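Local structure of 361aa long hypothetical D-aminopeptidase (Pyrococcus horikoshii, 2DRH) at residues L41-V52 against D138-V149; E93-I104 against S128-D138. The protein is of unknown function, although its membership of the S58 peptidase family suggests that it may act as an aminopeptidase. All coordinates share one frame; numbering follows the deposited sequence.

Contact 1 of 2, residues L41-V52 against D138-V149; sequences LIPGKGPVRTGV and DSYLNDIRGRHV
The carboxylate of Asp143 grips the turn at Gly44: Gly44 N bonds both oxygens on their syn side, at 3.2 Å to Asp143 OD1 and 2.9 Å to Asp143 OD2, about 20° out of the carboxylate plane. CG anti to the backbone N (chi1 166°) brings the carboxylate there; separately, Asp143 N bonds Pro47 O. Gly44 CA lies 3.6 Å from Gly146 CA, where any side chain on Gly146 would strike the Asp143 carboxylate. Val48 CB lies over one face of the His148 imidazole. Opposite Arg49, at the start of strand 48-56, Asn142 in the loop presents OD1 to Arg49 N at 2.9 Å, the donor above the amide carbonyl plane. Asp138 OD2 receives Thr50 OG1 (2.9 Å) on its syn lone pair. Val52 CG2 closes the far end tightly on Val149 CG1 (3.5 Å). In the second shell, Asp138 OD1 takes Asn142 ND2 and so positions the amide. A leucine in place of Asn142 would probably leave Arg49 N without its acceptor and the Asp138 carboxylate freer to turn. Arg145 reaches carbonyls of the second subunit. The contact thus fastens the loop before helix 151-160 to strand 48-56, which is flanked by strands 28-36 and 96-100.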
# COMPACT_ATOMS: atom_id res chain seq x y z
N LEU A 41 29.46 20.46 -21.84
CA LEU A 41 29.11 19.06 -21.64
C LEU A 41 29.42 18.25 -22.89
O LEU A 41 29.02 18.60 -23.99
CB LEU A 41 27.62 18.91 -21.31
CG LEU A 41 27.10 17.47 -21.33
CD1 LEU A 41 27.74 16.66 -20.20
CD2 LEU A 41 25.59 17.47 -21.19
N ILE A 42 30.17 17.16 -22.71
CA ILE A 42 30.49 16.26 -23.80
C ILE A 42 29.91 14.94 -23.34
O ILE A 42 30.59 14.15 -22.68
CB ILE A 42 32.02 16.11 -24.02
CG1 ILE A 42 32.63 17.46 -24.42
CG2 ILE A 42 32.29 15.07 -25.11
CD1 ILE A 42 34.13 17.41 -24.63
N PRO A 43 28.62 14.70 -23.65
CA PRO A 43 27.88 13.48 -23.28
C PRO A 43 28.65 12.19 -23.48
O PRO A 43 28.99 11.82 -24.61
CB PRO A 43 26.61 13.57 -24.13
CG PRO A 43 27.02 14.43 -25.30
CD PRO A 43 27.85 15.49 -24.63
N GLY A 44 28.91 11.49 -22.38
CA GLY A 44 29.64 10.24 -22.44
C GLY A 44 31.08 10.43 -22.00
O GLY A 44 31.77 9.47 -21.67
N LYS A 45 31.53 11.68 -21.98
CA LYS A 45 32.90 11.99 -21.59
C LYS A 45 33.00 12.79 -20.29
O LYS A 45 33.78 12.44 -19.40
CB LYS A 45 33.59 12.74 -22.73
CG LYS A 45 34.98 13.25 -22.40
CD LYS A 45 35.57 14.02 -23.56
CE LYS A 45 36.84 14.74 -23.14
NZ LYS A 45 36.56 15.69 -22.03
N GLY A 46 32.20 13.85 -20.17
CA GLY A 46 32.24 14.66 -18.97
C GLY A 46 31.72 16.06 -19.22
O GLY A 46 31.16 16.32 -20.29
N PRO A 47 31.89 17.00 -18.27
CA PRO A 47 32.53 16.86 -16.96
C PRO A 47 31.86 15.82 -16.06
O PRO A 47 30.65 15.61 -16.14
CB PRO A 47 32.42 18.27 -16.37
CG PRO A 47 32.43 19.14 -17.59
CD PRO A 47 31.51 18.40 -18.52
N VAL A 48 32.65 15.17 -15.21
CA VAL A 48 32.12 14.16 -14.31
C VAL A 48 32.13 14.62 -12.86
O VAL A 48 33.17 14.99 -12.31
CB VAL A 48 32.92 12.84 -14.42
CG1 VAL A 48 34.38 13.10 -14.18
CG2 VAL A 48 32.40 11.83 -13.41
N ARG A 49 30.95 14.59 -12.25
CA ARG A 49 30.77 15.00 -10.86
C ARG A 49 29.75 14.04 -10.26
O ARG A 49 28.59 14.40 -10.06
CB ARG A 49 30.25 16.44 -10.81
CG ARG A 49 31.11 17.48 -11.54
CD ARG A 49 32.34 17.90 -10.74
NE ARG A 49 33.02 19.06 -11.34
CZ ARG A 49 33.81 19.00 -12.41
NH1 ARG A 49 34.03 17.84 -13.02
NH2 ARG A 49 34.37 20.10 -12.88
N THR A 50 30.17 12.81 -9.99
CA THR A 50 29.27 11.81 -9.44
C THR A 50 30.02 10.91 -8.46
O THR A 50 31.13 11.24 -8.04
CB THR A 50 28.62 10.97 -10.59
OG1 THR A 50 27.58 10.16 -10.05
CG2 THR A 50 29.66 10.09 -11.26
N GLY A 51 29.43 9.78 -8.10
CA GLY A 51 30.10 8.90 -7.16
C GLY A 51 29.21 7.82 -6.60
O GLY A 51 28.09 7.61 -7.07
N VAL A 52 29.71 7.14 -5.57
CA VAL A 52 28.99 6.06 -4.92
C VAL A 52 29.19 6.11 -3.41
O VAL A 52 30.28 6.42 -2.92
CB VAL A 52 29.49 4.68 -5.43
CG1 VAL A 52 28.81 3.55 -4.67
CG2 VAL A 52 29.23 4.55 -6.91
N ASP A 138 22.01 13.72 -10.65
CA ASP A 138 23.01 14.79 -10.57
C ASP A 138 23.28 15.46 -11.92
O ASP A 138 24.29 16.14 -12.09
CB ASP A 138 24.33 14.26 -9.98
CG ASP A 138 24.77 12.94 -10.62
OD1 ASP A 138 24.29 12.63 -11.73
OD2 ASP A 138 25.59 12.23 -10.00
N SER A 139 22.36 15.29 -12.86
CA SER A 139 22.53 15.86 -14.20
C SER A 139 22.91 17.33 -14.29
O SER A 139 23.62 17.73 -15.21
CB SER A 139 21.28 15.61 -15.04
OG SER A 139 20.19 16.33 -14.50
N TYR A 140 22.44 18.16 -13.36
CA TYR A 140 22.77 19.58 -13.42
C TYR A 140 24.27 19.82 -13.45
O TYR A 140 24.75 20.71 -14.15
CB TYR A 140 22.15 20.34 -12.25
CG TYR A 140 22.24 21.84 -12.41
CD1 TYR A 140 21.47 22.51 -13.38
CD2 TYR A 140 23.11 22.60 -11.64
CE1 TYR A 140 21.57 23.89 -13.57
CE2 TYR A 140 23.23 23.98 -11.81
CZ TYR A 140 22.45 24.62 -12.78
OH TYR A 140 22.57 25.98 -12.94
N LEU A 141 25.02 19.04 -12.68
CA LEU A 141 26.47 19.19 -12.64
C LEU A 141 27.21 18.01 -13.26
O LEU A 141 28.37 18.13 -13.65
CB LEU A 141 26.93 19.35 -11.18
CG LEU A 141 26.48 20.61 -10.42
CD1 LEU A 141 26.92 20.51 -8.96
CD2 LEU A 141 27.08 21.85 -11.07
N ASN A 142 26.54 16.87 -13.38
CA ASN A 142 27.20 15.69 -13.92
C ASN A 142 26.75 15.19 -15.28
O ASN A 142 25.59 15.33 -15.66
CB ASN A 142 27.07 14.54 -12.90
CG ASN A 142 27.70 13.25 -13.39
OD1 ASN A 142 28.87 13.23 -13.77
ND2 ASN A 142 26.93 12.17 -13.36
N ASP A 143 27.70 14.61 -16.01
CA ASP A 143 27.42 14.02 -17.31
C ASP A 143 26.81 12.67 -16.96
O ASP A 143 27.47 11.63 -17.03
CB ASP A 143 28.71 13.81 -18.12
CG ASP A 143 28.51 12.89 -19.32
OD1 ASP A 143 27.50 13.05 -20.03
OD2 ASP A 143 29.36 12.00 -19.55
N ILE A 144 25.54 12.69 -16.57
CA ILE A 144 24.84 11.48 -16.18
C ILE A 144 24.67 10.46 -17.32
O ILE A 144 24.70 9.26 -17.09
CB ILE A 144 23.48 11.83 -15.55
CG1 ILE A 144 22.97 10.65 -14.73
CG2 ILE A 144 22.48 12.24 -16.64
CD1 ILE A 144 21.85 11.03 -13.78
N ARG A 145 24.48 10.95 -18.54
CA ARG A 145 24.32 10.05 -19.68
C ARG A 145 25.57 9.18 -19.87
O ARG A 145 25.49 8.08 -20.41
CB ARG A 145 24.06 10.84 -20.97
CG ARG A 145 22.72 11.56 -21.03
CD ARG A 145 22.62 12.41 -22.31
NE ARG A 145 22.73 11.59 -23.52
CZ ARG A 145 21.73 10.90 -24.06
NH1 ARG A 145 20.52 10.94 -23.51
NH2 ARG A 145 21.94 10.16 -25.13
N GLY A 146 26.72 9.67 -19.42
CA GLY A 146 27.96 8.93 -19.57
C GLY A 146 28.21 7.75 -18.65
O GLY A 146 29.13 6.97 -18.89
N ARG A 147 27.41 7.60 -17.60
CA ARG A 147 27.57 6.47 -16.67
C ARG A 147 29.03 6.28 -16.30
O ARG A 147 29.66 5.29 -16.67
CB ARG A 147 27.00 5.19 -17.29
CG ARG A 147 25.48 5.22 -17.44
CD ARG A 147 25.04 4.72 -18.81
NE ARG A 147 24.50 3.37 -18.76
CZ ARG A 147 24.08 2.68 -19.82
NH1 ARG A 147 24.14 3.22 -21.03
NH2 ARG A 147 23.59 1.47 -19.65
N HIS A 148 29.57 7.24 -15.56
CA HIS A 148 30.98 7.19 -15.18
C HIS A 148 31.26 6.29 -13.97
O HIS A 148 32.40 5.90 -13.74
CB HIS A 148 31.48 8.62 -14.96
CG HIS A 148 31.32 9.47 -16.18
ND1 HIS A 148 32.01 9.24 -17.35
CD2 HIS A 148 30.47 10.50 -16.44
CE1 HIS A 148 31.59 10.07 -18.28
NE2 HIS A 148 30.66 10.85 -17.76
N VAL A 149 30.22 5.97 -13.22
CA VAL A 149 30.38 5.08 -12.08
C VAL A 149 30.76 3.71 -12.63
O VAL A 149 30.13 3.23 -13.57
CB VAL A 149 29.08 4.92 -11.28
CG1 VAL A 149 29.22 3.77 -10.30
CG2 VAL A 149 28.74 6.21 -10.56

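Contact 2 of 2, residues E93-I104 against S128-D138; sequences ETPIILTNTLSI and SVNPLVLECND
With CG between its backbone N and carbonyl carbon (chi1 51°) and a second bend at chi2 (58°), Glu135 turns out from its strand, across to Thr101, until OE1 meets the hydroxyl. Thr101 OG1 donates to Glu135 OE1 at 2.8 Å, on the anti side and 30° out of the carboxylate plane, while Ile104 CG2 packs on Glu135 CG at 3.6 Å. Glu93 shares that first torsion but runs on extended, which carries OE2 to Asn130 N (2.8 Å). Beside it Thr94 CG2 presses tightly on Val129 CG2 (3.4 Å), and water 2 joins Glu93 N, Thr94 OG1 and Asn130 O. Between these ends, strands 96-100 and 132-136 pair in parallel: Leu134 N bonds Ile97 O at 2.9 Å, and Thr99 N bonds Leu134 O. Ile96 lies alongside Leu132, and Leu98 alongside Leu134, on one face of the sheet; Ile97, Val133, Thr99 and Glu135 occupy the other. This is a beta-alpha-beta crossover, its strands joined through helix 104-118. Both glutamates are buried and doubly engaged: Glu93 OE1 forms a salt bridge with Lys66, and Glu135 OE2 accepts from Lys79 N and Ser78 OG. Partners on both oxygens thus hold each carboxylate in place, towards the two ends of a buried strand pair whose middle is mainly aliphatic.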
# COMPACT_ATOMS: atom_id res chain seq x y z
N GLU A 93 19.48 -7.44 3.22
CA GLU A 93 20.51 -8.48 3.19
C GLU A 93 21.73 -8.13 2.37
O GLU A 93 22.49 -9.01 1.96
CB GLU A 93 19.90 -9.77 2.64
CG GLU A 93 19.16 -9.59 1.33
CD GLU A 93 18.55 -10.88 0.80
OE1 GLU A 93 17.94 -11.63 1.60
OE2 GLU A 93 18.68 -11.14 -0.42
N THR A 94 21.93 -6.84 2.15
CA THR A 94 23.06 -6.38 1.37
C THR A 94 23.42 -4.99 1.84
O THR A 94 22.63 -4.33 2.51
CB THR A 94 22.68 -6.25 -0.13
OG1 THR A 94 21.74 -5.17 -0.29
CG2 THR A 94 22.06 -7.55 -0.66
N PRO A 95 24.65 -4.55 1.55
CA PRO A 95 24.98 -3.20 2.00
C PRO A 95 24.09 -2.27 1.15
O PRO A 95 23.63 -2.66 0.07
CB PRO A 95 26.47 -3.06 1.68
CG PRO A 95 26.71 -4.06 0.61
CD PRO A 95 25.84 -5.23 1.01
N ILE A 96 23.84 -1.07 1.65
CA ILE A 96 22.99 -0.11 0.96
C ILE A 96 23.83 0.80 0.09
O ILE A 96 24.77 1.43 0.56
CB ILE A 96 22.20 0.73 1.97
CG1 ILE A 96 21.55 -0.20 3.00
CG2 ILE A 96 21.15 1.57 1.24
CD1 ILE A 96 20.87 0.53 4.14
N ILE A 97 23.48 0.86 -1.19
CA ILE A 97 24.24 1.65 -2.15
C ILE A 97 23.45 2.81 -2.72
O ILE A 97 22.27 2.68 -3.07
CB ILE A 97 24.71 0.75 -3.33
CG1 ILE A 97 25.49 -0.46 -2.79
CG2 ILE A 97 25.57 1.55 -4.30
CD1 ILE A 97 26.81 -0.08 -2.14
N LEU A 98 24.12 3.95 -2.81
CA LEU A 98 23.53 5.16 -3.35
C LEU A 98 24.42 5.62 -4.49
O LEU A 98 25.65 5.50 -4.42
CB LEU A 98 23.47 6.24 -2.27
CG LEU A 98 22.87 5.81 -0.92
CD1 LEU A 98 22.75 7.02 -0.00
CD2 LEU A 98 21.52 5.18 -1.13
N THR A 99 23.80 6.12 -5.56
CA THR A 99 24.54 6.62 -6.71
C THR A 99 23.61 7.47 -7.58
O THR A 99 22.53 7.84 -7.13
CB THR A 99 25.14 5.48 -7.54
OG1 THR A 99 26.03 6.03 -8.52
CG2 THR A 99 24.05 4.65 -8.23
N ASN A 100 24.02 7.79 -8.80
CA ASN A 100 23.15 8.61 -9.64
C ASN A 100 22.10 7.75 -10.34
O ASN A 100 22.27 6.54 -10.52
CB ASN A 100 23.97 9.42 -10.66
CG ASN A 100 24.59 8.56 -11.74
OD1 ASN A 100 23.90 8.03 -12.61
ND2 ASN A 100 25.91 8.42 -11.70
N THR A 101 21.02 8.39 -10.75
CA THR A 101 19.91 7.70 -11.40
C THR A 101 20.28 6.70 -12.49
O THR A 101 19.83 5.56 -12.46
CB THR A 101 18.91 8.70 -12.01
OG1 THR A 101 18.61 9.71 -11.04
CG2 THR A 101 17.60 7.98 -12.40
N LEU A 102 21.11 7.13 -13.45
CA LEU A 102 21.48 6.25 -14.55
C LEU A 102 22.56 5.22 -14.26
O LEU A 102 22.87 4.40 -15.12
CB LEU A 102 21.87 7.09 -15.77
CG LEU A 102 20.74 7.50 -16.73
CD1 LEU A 102 19.50 7.88 -15.98
CD2 LEU A 102 21.22 8.65 -17.59
N SER A 103 23.14 5.25 -13.06
CA SER A 103 24.17 4.28 -12.69
C SER A 103 23.63 3.13 -11.84
O SER A 103 24.40 2.27 -11.39
CB SER A 103 25.31 4.96 -11.92
OG SER A 103 26.06 5.84 -12.73
N ILE A 104 22.32 3.09 -11.61
CA ILE A 104 21.76 2.02 -10.78
C ILE A 104 22.06 0.63 -11.31
O ILE A 104 22.27 -0.31 -10.53
CB ILE A 104 20.23 2.16 -10.59
CG1 ILE A 104 19.51 2.07 -11.93
CG2 ILE A 104 19.91 3.47 -9.87
CD1 ILE A 104 18.01 1.87 -11.80
N SER A 128 18.60 -16.53 -4.42
CA SER A 128 19.35 -15.41 -4.99
C SER A 128 19.54 -14.31 -3.95
O SER A 128 19.54 -14.58 -2.75
CB SER A 128 18.61 -14.84 -6.21
OG SER A 128 17.39 -14.23 -5.84
N VAL A 129 19.71 -13.07 -4.40
CA VAL A 129 19.92 -11.97 -3.48
C VAL A 129 19.22 -10.70 -3.93
O VAL A 129 19.10 -10.44 -5.13
CB VAL A 129 21.43 -11.69 -3.28
CG1 VAL A 129 22.07 -11.36 -4.61
CG2 VAL A 129 21.62 -10.56 -2.28
N ASN A 130 18.78 -9.91 -2.96
CA ASN A 130 18.07 -8.67 -3.22
C ASN A 130 18.93 -7.41 -3.02
O ASN A 130 18.93 -6.81 -1.95
CB ASN A 130 16.83 -8.61 -2.33
CG ASN A 130 15.95 -7.42 -2.62
OD1 ASN A 130 15.62 -7.13 -3.78
ND2 ASN A 130 15.54 -6.72 -1.57
N PRO A 131 19.68 -7.01 -4.05
CA PRO A 131 20.52 -5.82 -3.93
C PRO A 131 19.69 -4.57 -3.70
O PRO A 131 18.66 -4.36 -4.35
CB PRO A 131 21.27 -5.79 -5.26
CG PRO A 131 20.32 -6.46 -6.21
CD PRO A 131 19.82 -7.61 -5.39
N LEU A 132 20.15 -3.73 -2.77
CA LEU A 132 19.44 -2.50 -2.44
C LEU A 132 20.22 -1.29 -2.93
O LEU A 132 21.32 -1.00 -2.43
CB LEU A 132 19.23 -2.42 -0.93
CG LEU A 132 18.47 -1.24 -0.33
CD1 LEU A 132 17.08 -1.10 -0.96
CD2 LEU A 132 18.35 -1.48 1.17
N VAL A 133 19.64 -0.60 -3.90
CA VAL A 133 20.25 0.57 -4.52
C VAL A 133 19.24 1.70 -4.66
O VAL A 133 18.12 1.48 -5.13
CB VAL A 133 20.78 0.22 -5.93
CG1 VAL A 133 21.50 1.42 -6.54
CG2 VAL A 133 21.69 -0.99 -5.86
N LEU A 134 19.63 2.90 -4.24
CA LEU A 134 18.78 4.08 -4.35
C LEU A 134 19.55 5.21 -5.03
O LEU A 134 20.77 5.14 -5.15
CB LEU A 134 18.27 4.51 -2.97
CG LEU A 134 17.28 3.51 -2.36
CD1 LEU A 134 18.01 2.56 -1.43
CD2 LEU A 134 16.18 4.25 -1.61
N GLU A 135 18.85 6.25 -5.46
CA GLU A 135 19.54 7.30 -6.18
C GLU A 135 18.92 8.68 -6.23
O GLU A 135 17.78 8.89 -5.81
CB GLU A 135 19.74 6.84 -7.63
CG GLU A 135 18.46 6.33 -8.29
CD GLU A 135 17.33 7.36 -8.31
OE1 GLU A 135 17.56 8.50 -8.78
OE2 GLU A 135 16.21 7.03 -7.86
N CYS A 136 19.69 9.60 -6.80
CA CYS A 136 19.30 10.98 -7.03
C CYS A 136 19.91 11.40 -8.38
O CYS A 136 20.94 10.85 -8.79
CB CYS A 136 19.79 11.87 -5.88
SG CYS A 136 18.76 11.72 -4.38
N ASN A 137 19.28 12.34 -9.07
CA ASN A 137 19.75 12.78 -10.39
C ASN A 137 20.75 13.94 -10.27
O ASN A 137 20.38 15.02 -9.83
CB ASN A 137 18.54 13.21 -11.22
CG ASN A 137 18.87 13.44 -12.69
OD1 ASN A 137 19.99 13.80 -13.04
ND2 ASN A 137 17.89 13.24 -13.55
N ASP A 138 22.01 13.72 -10.65
CA ASP A 138 23.01 14.79 -10.57
C ASP A 138 23.28 15.46 -11.92
O ASP A 138 24.29 16.14 -12.09
CB ASP A 138 24.33 14.26 -9.98
CG ASP A 138 24.77 12.94 -10.62
OD1 ASP A 138 24.29 12.63 -11.73
OD2 ASP A 138 25.59 12.23 -10.00
O HOH W 1 16.81 -12.85 -1.80
O HOH W 2 19.10 -6.05 0.77

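How the contacts relate
From the N terminus, the chain passes through 41-52 into strand 48-56 and, after an excursion into the larger sheet, reaches 93-104. Helix 104-118 then leads to 128-138, where contact 2 closes the shorter loop. Asp138 ends that segment and begins 138-149, whose return to 41-52 closes the longer loop of contact 1, so contact 2 is nested inside it. The centres lie about 17 Å apart, yet the two meet in one four-stranded sheet, where strand 96-100 stands between 48-56 and 132-136. Probable hydrogen bonds from Asn100 ND2 to Thr50 OG1 and from Thr99 OG1 to Gly51 O join them directly, and both contacts touch the second subunit.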